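Local coordinates for protein Myo-inositol 2-dehydrogenase (PDB 3CEA) that probably catalyses the NAD-dependent oxidation of myo-inositol to the corresponding keto-inositol, at residues Phe99-Leu104 with Thr299-Asp304; Arg195-Gln200 with Leu254-Ser259; Val37-Cys40 with Gln46-Trp49. All blocks are in the same frame, centred on the assembly; numbering follows the deposited sequence.

Interaction 1 of 3, residues Phe99-Leu104 with Thr299-Asp304. With NAD (nicotinamide-adenine-dinucleotide), chain E.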
loop_
_atom_site.group_PDB
_atom_site.type_symbol
_atom_site.label_atom_id
_atom_site.label_comp_id
_atom_site.label_asym_id
_atom_site.label_seq_id
_atom_site.Cartn_x
_atom_site.Cartn_y
_atom_site.Cartn_z
ATOM N N PHE A 99 -24.709 30.409 7.581
ATOM C CA PHE A 99 -23.630 29.509 7.206
ATOM C C PHE A 99 -23.140 29.930 5.827
ATOM O O PHE A 99 -23.842 29.760 4.828
ATOM C CB PHE A 99 -24.109 28.056 7.190
ATOM C CG PHE A 99 -23.022 27.058 6.880
ATOM C CD1 PHE A 99 -22.683 26.759 5.559
ATOM C CD2 PHE A 99 -22.347 26.408 7.909
ATOM C CE1 PHE A 99 -21.682 25.838 5.266
ATOM C CE2 PHE A 99 -21.346 25.480 7.627
ATOM C CZ PHE A 99 -21.012 25.196 6.301
ATOM N N CYS A 100 -21.939 30.494 5.780
ATOM C CA CYS A 100 -21.345 30.932 4.523
ATOM C C CYS A 100 -20.181 30.028 4.148
ATOM O O CYS A 100 -19.330 29.716 4.985
ATOM C CB CYS A 100 -20.876 32.386 4.632
ATOM S SG CYS A 100 -20.419 33.159 3.063
ATOM N N GLU A 101 -20.147 29.608 2.887
ATOM C CA GLU A 101 -19.038 28.811 2.377
ATOM C C GLU A 101 -17.741 29.604 2.311
ATOM O O GLU A 101 -17.751 30.837 2.288
ATOM C CB GLU A 101 -19.362 28.218 1.000
ATOM C CG GLU A 101 -19.968 26.814 1.045
ATOM C CD GLU A 101 -19.071 25.780 1.727
ATOM O OE1 GLU A 101 -17.849 26.014 1.861
ATOM O OE2 GLU A 101 -19.595 24.717 2.123
ATOM N N LYS A 102 -16.626 28.878 2.299
ATOM C CA LYS A 102 -15.301 29.474 2.187
ATOM C C LYS A 102 -15.047 29.897 0.735
ATOM O O LYS A 102 -15.622 29.311 -0.183
ATOM C CB LYS A 102 -14.233 28.478 2.674
ATOM C CG LYS A 102 -14.017 27.261 1.772
ATOM C CD LYS A 102 -12.882 27.511 0.789
ATOM C CE LYS A 102 -13.140 26.856 -0.557
ATOM N NZ LYS A 102 -11.972 26.983 -1.471
ATOM N N PRO A 103 -14.220 30.938 0.517
ATOM C CA PRO A 103 -13.651 31.856 1.505
ATOM C C PRO A 103 -14.657 32.945 1.870
ATOM O O PRO A 103 -15.738 33.001 1.279
ATOM C CB PRO A 103 -12.445 32.471 0.777
ATOM C CG PRO A 103 -12.456 31.912 -0.626
ATOM C CD PRO A 103 -13.775 31.260 -0.848
ATOM N N LEU A 104 -14.305 33.796 2.832
ATOM C CA LEU A 104 -15.183 34.893 3.254
ATOM C C LEU A 104 -15.500 35.859 2.111
ATOM O O LEU A 104 -16.631 36.332 1.985
ATOM C CB LEU A 104 -14.585 35.650 4.449
ATOM C CG LEU A 104 -14.409 34.882 5.765
ATOM C CD1 LEU A 104 -13.677 35.733 6.788
ATOM C CD2 LEU A 104 -15.743 34.400 6.329
ATOM N N THR A 299 -21.545 16.905 5.717
ATOM C CA THR A 299 -22.751 16.602 6.476
ATOM C C THR A 299 -22.548 16.975 7.943
ATOM O O THR A 299 -23.361 17.698 8.519
ATOM C CB THR A 299 -23.148 15.116 6.325
ATOM O OG1 THR A 299 -23.434 14.843 4.949
ATOM C CG2 THR A 299 -24.379 14.781 7.158
ATOM N N ASP A 300 -21.447 16.504 8.527
ATOM C CA ASP A 300 -21.158 16.735 9.941
ATOM C C ASP A 300 -21.017 18.217 10.315
ATOM O O ASP A 300 -21.450 18.623 11.402
ATOM C CB ASP A 300 -19.929 15.927 10.387
ATOM C CG ASP A 300 -20.204 14.420 10.462
ATOM O OD1 ASP A 300 -21.384 14.005 10.392
ATOM O OD2 ASP A 300 -19.232 13.642 10.598
ATOM N N GLU A 301 -20.434 19.018 9.421
ATOM C CA GLU A 301 -20.262 20.458 9.673
ATOM C C GLU A 301 -21.581 21.225 9.638
ATOM O O GLU A 301 -21.794 22.136 10.443
ATOM C CB GLU A 301 -19.254 21.093 8.706
ATOM C CG GLU A 301 -19.748 21.270 7.278
ATOM C CD GLU A 301 -18.934 22.266 6.481
ATOM O OE1 GLU A 301 -18.112 22.998 7.075
ATOM O OE2 GLU A 301 -19.128 22.320 5.250
ATOM N N VAL A 302 -22.454 20.860 8.699
ATOM C CA VAL A 302 -23.764 21.491 8.568
ATOM C C VAL A 302 -24.644 21.110 9.757
ATOM O O VAL A 302 -25.382 21.945 10.283
ATOM C CB VAL A 302 -24.437 21.151 7.212
ATOM C CG1 VAL A 302 -25.907 21.559 7.202
ATOM C CG2 VAL A 302 -23.697 21.839 6.074
ATOM N N GLN A 303 -24.540 19.852 10.184
ATOM C CA GLN A 303 -25.217 19.383 11.388
ATOM C C GLN A 303 -24.729 20.150 12.618
ATOM O O GLN A 303 -25.529 20.519 13.478
ATOM C CB GLN A 303 -25.012 17.877 11.581
ATOM C CG GLN A 303 -25.812 17.275 12.740
ATOM C CD GLN A 303 -27.304 17.241 12.464
ATOM O OE1 GLN A 303 -27.769 16.506 11.591
ATOM N NE2 GLN A 303 -28.062 18.037 13.210
ATOM N N ASP A 304 -23.420 20.390 12.687
ATOM C CA ASP A 304 -22.825 21.156 13.781
ATOM C C ASP A 304 -23.366 22.586 13.811
ATOM O O ASP A 304 -23.659 23.118 14.885
ATOM C CB ASP A 304 -21.295 21.158 13.680
ATOM C CG ASP A 304 -20.627 21.873 14.850
ATOM O OD1 ASP A 304 -20.916 21.527 16.019
ATOM O OD2 ASP A 304 -19.802 22.778 14.597
HETATM P PA NAD E . -20.959 26.921 -8.859
HETATM O O1A NAD E . -20.917 25.498 -9.264
HETATM O O2A NAD E . -20.598 27.822 -9.976
HETATM O O5B NAD E . -22.420 27.259 -8.273
HETATM C C5B NAD E . -22.807 28.593 -8.013
HETATM C C4B NAD E . -24.319 28.661 -7.809
HETATM O O4B NAD E . -24.693 29.913 -7.259
HETATM C C3B NAD E . -25.083 28.502 -9.114
HETATM O O3B NAD E . -26.116 27.574 -8.894
HETATM C C2B NAD E . -25.655 29.877 -9.402
HETATM O O2B NAD E . -26.932 29.816 -9.998
HETATM C C1B NAD E . -25.717 30.520 -8.026
HETATM N N9A NAD E . -25.518 31.980 -8.098
HETATM C C8A NAD E . -24.482 32.647 -8.706
HETATM N N7A NAD E . -24.663 33.977 -8.543
HETATM C C5A NAD E . -25.803 34.170 -7.843
HETATM C C6A NAD E . -26.449 35.323 -7.409
HETATM N N6A NAD E . -25.812 36.488 -7.462
HETATM N N1A NAD E . -27.629 35.211 -6.694
HETATM C C2A NAD E . -28.162 33.963 -6.414
HETATM N N3A NAD E . -27.515 32.821 -6.850
HETATM C C4A NAD E . -26.354 32.922 -7.553
HETATM O O3 NAD E . -19.971 27.179 -7.612
HETATM P PN NAD E . -19.680 26.043 -6.507
HETATM O O1N NAD E . -20.944 25.340 -6.182
HETATM O O2N NAD E . -18.493 25.290 -6.960
HETATM O O5D NAD E . -19.207 26.868 -5.211
HETATM C C5D NAD E . -19.906 27.978 -4.699
HETATM C C4D NAD E . -19.153 28.475 -3.469
HETATM O O4D NAD E . -18.745 27.378 -2.671
HETATM C C3D NAD E . -17.904 29.259 -3.846
HETATM O O3D NAD E . -17.893 30.473 -3.132
HETATM C C2D NAD E . -16.750 28.372 -3.420
HETATM O O2D NAD E . -15.685 29.114 -2.877
HETATM C C1D NAD E . -17.360 27.441 -2.381
HETATM N N1N NAD E . -16.744 26.100 -2.418
HETATM C C2N NAD E . -16.276 25.554 -1.249
HETATM C C3N NAD E . -15.684 24.288 -1.245
HETATM C C7N NAD E . -15.326 23.607 0.046
HETATM O O7N NAD E . -14.364 22.578 0.014
HETATM N N7N NAD E . -15.914 23.982 1.186
HETATM C C4N NAD E . -15.572 23.580 -2.440
HETATM C C5N NAD E . -16.049 24.141 -3.623
HETATM C C6N NAD E . -16.635 25.406 -3.598
#
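The ring of F99 meets E301 at its CZ edge: the carboxylate stands almost perpendicular to the ring, 89° between planes, with E301 OE2 3.6 Å from F99 CZ. E101 OE2 also lies at that edge, in the ring plane. V302 CG2 comes in obliquely near the rim, 4.3 Å from F99 CZ, and the aromatic packing continues with F305, edge-to-face, and F76. This is the C-terminal end of strand 97-100 in the Rossmann fold, where the chain runs into the Glu-Lys-Pro sequence of the GFO/IDH/MocA family, with a cis peptide before P103; helix 295-311 packs beside it. F99 CB points toward that helix, and a chi1 of -177° extends the ring onward until CZ meets E301.

No hydrogen bond joins the two segments. E101 OE2 and E301 OE2 lie 4.0 Å apart; E101 OE2 is hydrogen-bonded to H23 NE2, and E301 also touches H23. The other oxygen, E101 OE1, takes two N-H groups. One is K102 N, on the anti side and tilted out of the carboxylate plane. From the nicotinamide amide, NAD N7N gives its N-H to E101 OE1 at 2.9 Å, 159° at the hydrogen. Next along the chain, K102 O accepts from the ribose hydroxyl NAD O2D at 2.7 Å.

Interaction 2 of 3, residues Arg195-Gln200 with Leu254-Ser259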
loop_
_atom_site.group_PDB
_atom_site.type_symbol
_atom_site.label_atom_id
_atom_site.label_comp_id
_atom_site.label_asym_id
_atom_site.label_seq_id
_atom_site.Cartn_x
_atom_site.Cartn_y
_atom_site.Cartn_z
ATOM N N ARG A 195 -2.438 26.217 10.370
ATOM C CA ARG A 195 -2.696 27.086 11.522
ATOM C C ARG A 195 -3.271 26.280 12.684
ATOM O O ARG A 195 -2.865 26.455 13.837
ATOM C CB ARG A 195 -3.656 28.219 11.150
ATOM C CG ARG A 195 -3.088 29.235 10.160
ATOM C CD ARG A 195 -3.940 30.503 10.086
ATOM N NE ARG A 195 -3.899 31.261 11.336
ATOM C CZ ARG A 195 -4.880 31.292 12.236
ATOM N NH1 ARG A 195 -6.003 30.618 12.031
ATOM N NH2 ARG A 195 -4.736 32.003 13.345
ATOM N N TRP A 196 -4.204 25.388 12.359
ATOM C CA TRP A 196 -4.839 24.509 13.332
ATOM C C TRP A 196 -3.833 23.578 14.013
ATOM O O TRP A 196 -3.806 23.483 15.242
ATOM C CB TRP A 196 -5.957 23.711 12.647
ATOM C CG TRP A 196 -6.801 22.864 13.561
ATOM C CD1 TRP A 196 -7.175 23.151 14.846
ATOM C CD2 TRP A 196 -7.407 21.606 13.241
ATOM N NE1 TRP A 196 -7.959 22.143 15.348
ATOM C CE2 TRP A 196 -8.120 21.181 14.384
ATOM C CE3 TRP A 196 -7.415 20.792 12.098
ATOM C CZ2 TRP A 196 -8.833 19.978 14.419
ATOM C CZ3 TRP A 196 -8.124 19.596 12.134
ATOM C CH2 TRP A 196 -8.823 19.202 13.288
ATOM N N PHE A 197 -2.998 22.914 13.214
ATOM C CA PHE A 197 -2.053 21.918 13.721
ATOM C C PHE A 197 -0.899 22.516 14.529
ATOM O O PHE A 197 -0.464 21.926 15.524
ATOM C CB PHE A 197 -1.503 21.061 12.572
ATOM C CG PHE A 197 -2.330 19.838 12.266
ATOM C CD1 PHE A 197 -3.511 19.935 11.541
ATOM C CD2 PHE A 197 -1.915 18.581 12.693
ATOM C CE1 PHE A 197 -4.271 18.800 11.253
ATOM C CE2 PHE A 197 -2.667 17.441 12.407
ATOM C CZ PHE A 197 -3.848 17.552 11.689
ATOM N N THR A 198 -0.421 23.685 14.104
ATOM C CA THR A 198 0.766 24.312 14.694
ATOM C C THR A 198 0.453 25.335 15.783
ATOM O O THR A 198 1.224 25.492 16.733
ATOM C CB THR A 198 1.618 25.023 13.622
ATOM O OG1 THR A 198 0.825 26.020 12.965
ATOM C CG2 THR A 198 2.147 24.030 12.598
ATOM N N GLY A 199 -0.663 26.042 15.638
ATOM C CA GLY A 199 -0.979 27.167 16.513
ATOM C C GLY A 199 -0.152 28.387 16.148
ATOM O O GLY A 199 -0.226 29.419 16.812
ATOM N N GLN A 200 0.630 28.259 15.079
ATOM C CA GLN A 200 1.502 29.322 14.588
ATOM C C GLN A 200 0.899 30.007 13.355
ATOM O O GLN A 200 -0.026 29.481 12.726
ATOM C CB GLN A 200 2.884 28.749 14.239
ATOM C CG GLN A 200 3.614 28.079 15.404
ATOM C CD GLN A 200 4.879 27.325 14.985
ATOM O OE1 GLN A 200 5.550 27.678 14.008
ATOM N NE2 GLN A 200 5.221 26.290 15.749
ATOM N N LEU A 254 -2.250 15.617 3.233
ATOM C CA LEU A 254 -1.555 16.390 4.253
ATOM C C LEU A 254 -0.485 15.545 4.925
ATOM O O LEU A 254 -0.763 14.451 5.427
ATOM C CB LEU A 254 -2.528 16.942 5.301
ATOM C CG LEU A 254 -1.969 17.951 6.317
ATOM C CD1 LEU A 254 -1.588 19.275 5.653
ATOM C CD2 LEU A 254 -2.966 18.199 7.439
ATOM N N GLU A 255 0.739 16.063 4.927
ATOM C CA GLU A 255 1.852 15.410 5.597
ATOM C C GLU A 255 2.332 16.270 6.753
ATOM O O GLU A 255 2.738 17.414 6.559
ATOM C CB GLU A 255 3.002 15.156 4.620
ATOM C CG GLU A 255 4.246 14.552 5.261
ATOM C CD GLU A 255 5.440 14.578 4.335
ATOM O OE1 GLU A 255 5.495 13.747 3.404
ATOM O OE2 GLU A 255 6.322 15.436 4.538
ATOM N N VAL A 256 2.273 15.718 7.957
ATOM C CA VAL A 256 2.827 16.396 9.114
ATOM C C VAL A 256 4.105 15.678 9.532
ATOM O O VAL A 256 4.074 14.569 10.070
ATOM C CB VAL A 256 1.827 16.505 10.280
ATOM C CG1 VAL A 256 2.314 17.536 11.282
ATOM C CG2 VAL A 256 0.443 16.898 9.767
HETATM N N MSE A 257 5.228 16.331 9.256
HETATM C CA MSE A 257 6.544 15.773 9.500
HETATM C C MSE A 257 7.062 16.273 10.844
HETATM O O MSE A 257 7.324 17.465 11.009
HETATM C CB MSE A 257 7.481 16.178 8.362
HETATM C CG MSE A 257 8.782 15.416 8.309
HETATM SE SE MSE A 257 10.125 16.330 7.253
HETATM C CE MSE A 257 9.454 15.929 5.479
ATOM N N GLY A 258 7.187 15.362 11.804
ATOM C CA GLY A 258 7.627 15.709 13.155
ATOM C C GLY A 258 9.037 15.266 13.492
ATOM O O GLY A 258 9.750 14.722 12.644
ATOM N N SER A 259 9.435 15.498 14.742
ATOM C CA SER A 259 10.780 15.178 15.223
ATOM C C SER A 259 10.876 13.745 15.744
ATOM O O SER A 259 11.972 13.237 16.011
ATOM C CB SER A 259 11.183 16.147 16.333
ATOM O OG SER A 259 10.489 15.851 17.533
#
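F197 CB points toward the strand, and a chi1 of -89°, some 30° past the staggered position, sets the ring against L254 and V256. On the strand, L254 has CG anti to the backbone N (chi1 -171°), and V256 is turned so that CG2 sits beside its own N and opposite the carbonyl carbon; the two residues are two apart, with E255 between them, and both CB atoms face the helix. The ring therefore touches a methyl group at two places: F197 CE1 is 4.1 Å from L254 CD2, and F197 CE2 is 4.1 Å from V256 CG2. Both methyls approach obliquely, L254 from the direction opposite to F197. M156 of the neighbouring strand 153-163 touches all three side chains, and K142 and V145 of helix 136-146 also lie against F197.

The helix ends at T198. G199 takes a positive phi, and T198 OG1 accepts from Q200 N at 3.1 Å in an ST turn.

This joins helix 182-198 to the mixed sheet of the C-terminal domain. The strand's opposite side serves other partners: E255 forms salt bridges with R264 and R157 and a hydrogen bond to Y159 of the second subunit, on which M257 also packs. Between helix and strand, by contrast, no polar bond crosses, so the contact probably rests on buried hydrocarbon and fit of shape.

Interaction 3 of 3, residues Val37-Cys40 with Gln46-Trp49; sequences VAAC and QLEW. With NAD (nicotinamide-adenine-dinucleotide), chain E.
A39 and L47 mark the closest approach of the two backbones, with 7.0 Å from A39 CA to L47 CA, where extended strand 34-40 runs past the early turns of helix 44-52. L47 makes the contact through one branch of its side chain. With chi1 at -66° and chi2 at 168°, its CD2 methyl is laid against the strand backbone, 3.5 Å from A39 O and 4.0 Å from C40 C. The A39 methyl faces the helix but meets the same branch more loosely, A39 CB being 4.4 Å from L47 CD2. A residue this small probably lets the leucine rest on the peptide itself rather than on a side chain. C40 turns the other way. Its CB points away from the helix, its side chain touches Y63 and M66, and C40 SG, anti to the backbone N, comes within 3.8 Å of the adenine carbon NAD C2A.

The helix contributes a hydrogen bond to the cofactor. Q46 stretches out beyond CG (chi2 176°) to the adenosine ribose, and Q46 OE1, its carbonyl oxygen, accepts from the hydroxyl NAD O3B at 2.5 Å, a short bond whose exact length should not be pressed at 2.40 Å resolution. L16 touches the same glutamine. With an alanine here, O3B would probably be left without this acceptor and the ribose would be less firmly fixed against the helix. L42 N, in the turn between strand and helix, is also hydrogen-bonded to NAD.

In this protein, then, Q46 reaches the ribose from the helix. Strand 34-40, helix 44-52 and strand 58-60 form a beta-alpha-beta unit, and the adenine beside the end of its first strand is the layout expected of the adenosine side of a Rossmann-fold NAD site.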
loop_
_atom_site.group_PDB
_atom_site.type_symbol
_atom_site.label_atom_id
_atom_site.label_comp_id
_atom_site.label_asym_id
_atom_site.label_seq_id
_atom_site.Cartn_x
_atom_site.Cartn_y
_atom_site.Cartn_z
ATOM N N VAL A 37 -36.776 25.248 3.117
ATOM C CA VAL A 37 -38.052 25.793 2.648
ATOM C C VAL A 37 -37.944 26.482 1.286
ATOM O O VAL A 37 -38.850 26.375 0.456
ATOM C CB VAL A 37 -38.670 26.764 3.689
ATOM C CG1 VAL A 37 -40.003 27.316 3.193
ATOM C CG2 VAL A 37 -38.856 26.060 5.028
ATOM N N ALA A 38 -36.839 27.189 1.067
ATOM C CA ALA A 38 -36.640 27.941 -0.169
ATOM C C ALA A 38 -35.223 27.797 -0.710
ATOM O O ALA A 38 -34.291 27.499 0.037
ATOM C CB ALA A 38 -36.987 29.406 0.042
ATOM N N ALA A 39 -35.075 28.006 -2.016
ATOM C CA ALA A 39 -33.771 27.966 -2.669
ATOM C C ALA A 39 -33.628 29.103 -3.674
ATOM O O ALA A 39 -34.597 29.490 -4.332
ATOM C CB ALA A 39 -33.554 26.622 -3.349
ATOM N N CYS A 40 -32.413 29.632 -3.783
ATOM C CA CYS A 40 -32.124 30.714 -4.718
ATOM C C CYS A 40 -30.940 30.378 -5.620
ATOM O O CYS A 40 -29.857 30.039 -5.142
ATOM C CB CYS A 40 -31.874 32.022 -3.965
ATOM S SG CYS A 40 -31.647 33.458 -5.034
ATOM N N GLN A 46 -31.808 24.182 -12.139
ATOM C CA GLN A 46 -31.401 23.838 -10.778
ATOM C C GLN A 46 -32.530 24.091 -9.780
ATOM O O GLN A 46 -32.712 23.326 -8.830
ATOM C CB GLN A 46 -30.149 24.618 -10.374
ATOM C CG GLN A 46 -28.880 24.182 -11.097
ATOM C CD GLN A 46 -27.679 25.042 -10.753
ATOM O OE1 GLN A 46 -27.748 25.909 -9.881
ATOM N NE2 GLN A 46 -26.568 24.809 -11.442
ATOM N N LEU A 47 -33.283 25.165 -10.007
ATOM C CA LEU A 47 -34.418 25.515 -9.155
ATOM C C LEU A 47 -35.586 24.549 -9.348
ATOM O O LEU A 47 -36.265 24.192 -8.381
ATOM C CB LEU A 47 -34.861 26.961 -9.406
ATOM C CG LEU A 47 -33.887 28.082 -9.024
ATOM C CD1 LEU A 47 -34.345 29.411 -9.608
ATOM C CD2 LEU A 47 -33.716 28.183 -7.511
ATOM N N GLU A 48 -35.810 24.130 -10.594
ATOM C CA GLU A 48 -36.818 23.117 -10.911
ATOM C C GLU A 48 -36.475 21.785 -10.254
ATOM O O GLU A 48 -37.360 21.085 -9.759
ATOM C CB GLU A 48 -36.946 22.928 -12.423
ATOM C CG GLU A 48 -37.692 24.047 -13.136
ATOM C CD GLU A 48 -37.763 23.840 -14.639
ATOM O OE1 GLU A 48 -36.778 23.334 -15.227
ATOM O OE2 GLU A 48 -38.803 24.190 -15.236
ATOM N N TRP A 49 -35.184 21.452 -10.260
ATOM C CA TRP A 49 -34.665 20.256 -9.599
ATOM C C TRP A 49 -34.932 20.285 -8.091
ATOM O O TRP A 49 -35.297 19.266 -7.504
ATOM C CB TRP A 49 -33.164 20.103 -9.881
ATOM C CG TRP A 49 -32.478 19.064 -9.036
ATOM C CD1 TRP A 49 -32.540 17.707 -9.190
ATOM C CD2 TRP A 49 -31.626 19.301 -7.908
ATOM N NE1 TRP A 49 -31.783 17.085 -8.227
ATOM C CE2 TRP A 49 -31.211 18.039 -7.427
ATOM C CE3 TRP A 49 -31.174 20.456 -7.256
ATOM C CZ2 TRP A 49 -30.362 17.898 -6.323
ATOM C CZ3 TRP A 49 -30.329 20.314 -6.156
ATOM C CH2 TRP A 49 -29.933 19.044 -5.703
HETATM P PA NAD E . -20.959 26.921 -8.859
HETATM O O1A NAD E . -20.917 25.498 -9.264
HETATM O O2A NAD E . -20.598 27.822 -9.976
HETATM O O5B NAD E . -22.420 27.259 -8.273
HETATM C C5B NAD E . -22.807 28.593 -8.013
HETATM C C4B NAD E . -24.319 28.661 -7.809
HETATM O O4B NAD E . -24.693 29.913 -7.259
HETATM C C3B NAD E . -25.083 28.502 -9.114
HETATM O O3B NAD E . -26.116 27.574 -8.894
HETATM C C2B NAD E . -25.655 29.877 -9.402
HETATM O O2B NAD E . -26.932 29.816 -9.998
HETATM C C1B NAD E . -25.717 30.520 -8.026
HETATM N N9A NAD E . -25.518 31.980 -8.098
HETATM C C8A NAD E . -24.482 32.647 -8.706
HETATM N N7A NAD E . -24.663 33.977 -8.543
HETATM C C5A NAD E . -25.803 34.170 -7.843
HETATM C C6A NAD E . -26.449 35.323 -7.409
HETATM N N6A NAD E . -25.812 36.488 -7.462
HETATM N N1A NAD E . -27.629 35.211 -6.694
HETATM C C2A NAD E . -28.162 33.963 -6.414
HETATM N N3A NAD E . -27.515 32.821 -6.850
HETATM C C4A NAD E . -26.354 32.922 -7.553
HETATM O O3 NAD E . -19.971 27.179 -7.612
HETATM P PN NAD E . -19.680 26.043 -6.507
HETATM O O1N NAD E . -20.944 25.340 -6.182
HETATM O O2N NAD E . -18.493 25.290 -6.960
HETATM O O5D NAD E . -19.207 26.868 -5.211
HETATM C C5D NAD E . -19.906 27.978 -4.699
HETATM C C4D NAD E . -19.153 28.475 -3.469
HETATM O O4D NAD E . -18.745 27.378 -2.671
HETATM C C3D NAD E . -17.904 29.259 -3.846
HETATM O O3D NAD E . -17.893 30.473 -3.132
HETATM C C2D NAD E . -16.750 28.372 -3.420
HETATM O O2D NAD E . -15.685 29.114 -2.877
HETATM C C1D NAD E . -17.360 27.441 -2.381
HETATM N N1N NAD E . -16.744 26.100 -2.418
HETATM C C2N NAD E . -16.276 25.554 -1.249
HETATM C C3N NAD E . -15.684 24.288 -1.245
HETATM C C7N NAD E . -15.326 23.607 0.046
HETATM O O7N NAD E . -14.364 22.578 0.014
HETATM N N7N NAD E . -15.914 23.982 1.186
HETATM C C4N NAD E . -15.572 23.580 -2.440
HETATM C C5N NAD E . -16.049 24.141 -3.623
HETATM C C6N NAD E . -16.635 25.406 -3.598
#

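Overall arrangement
From the N terminus, interaction 3 comes first and closes a loop of only five residues, holding helix 44-52 to strand 34-40. Interaction 1 opens later, at strand 97-100 of the same parallel sheet, and closes nearly two hundred residues on, bringing helix 295-311 back to the nucleotide-binding domain. Interaction 2 opens and closes within that long excursion, fastening helix 182-198 to strand 251-258 in the C-terminal domain. None of the three cross. Interactions 1 and 3, with centres about 19 Å apart, both touch NAD, at its nicotinamide and adenosine halves respectively. Interaction 2 lies about 41 Å from interaction 3, centre to centre, across the chain's middle.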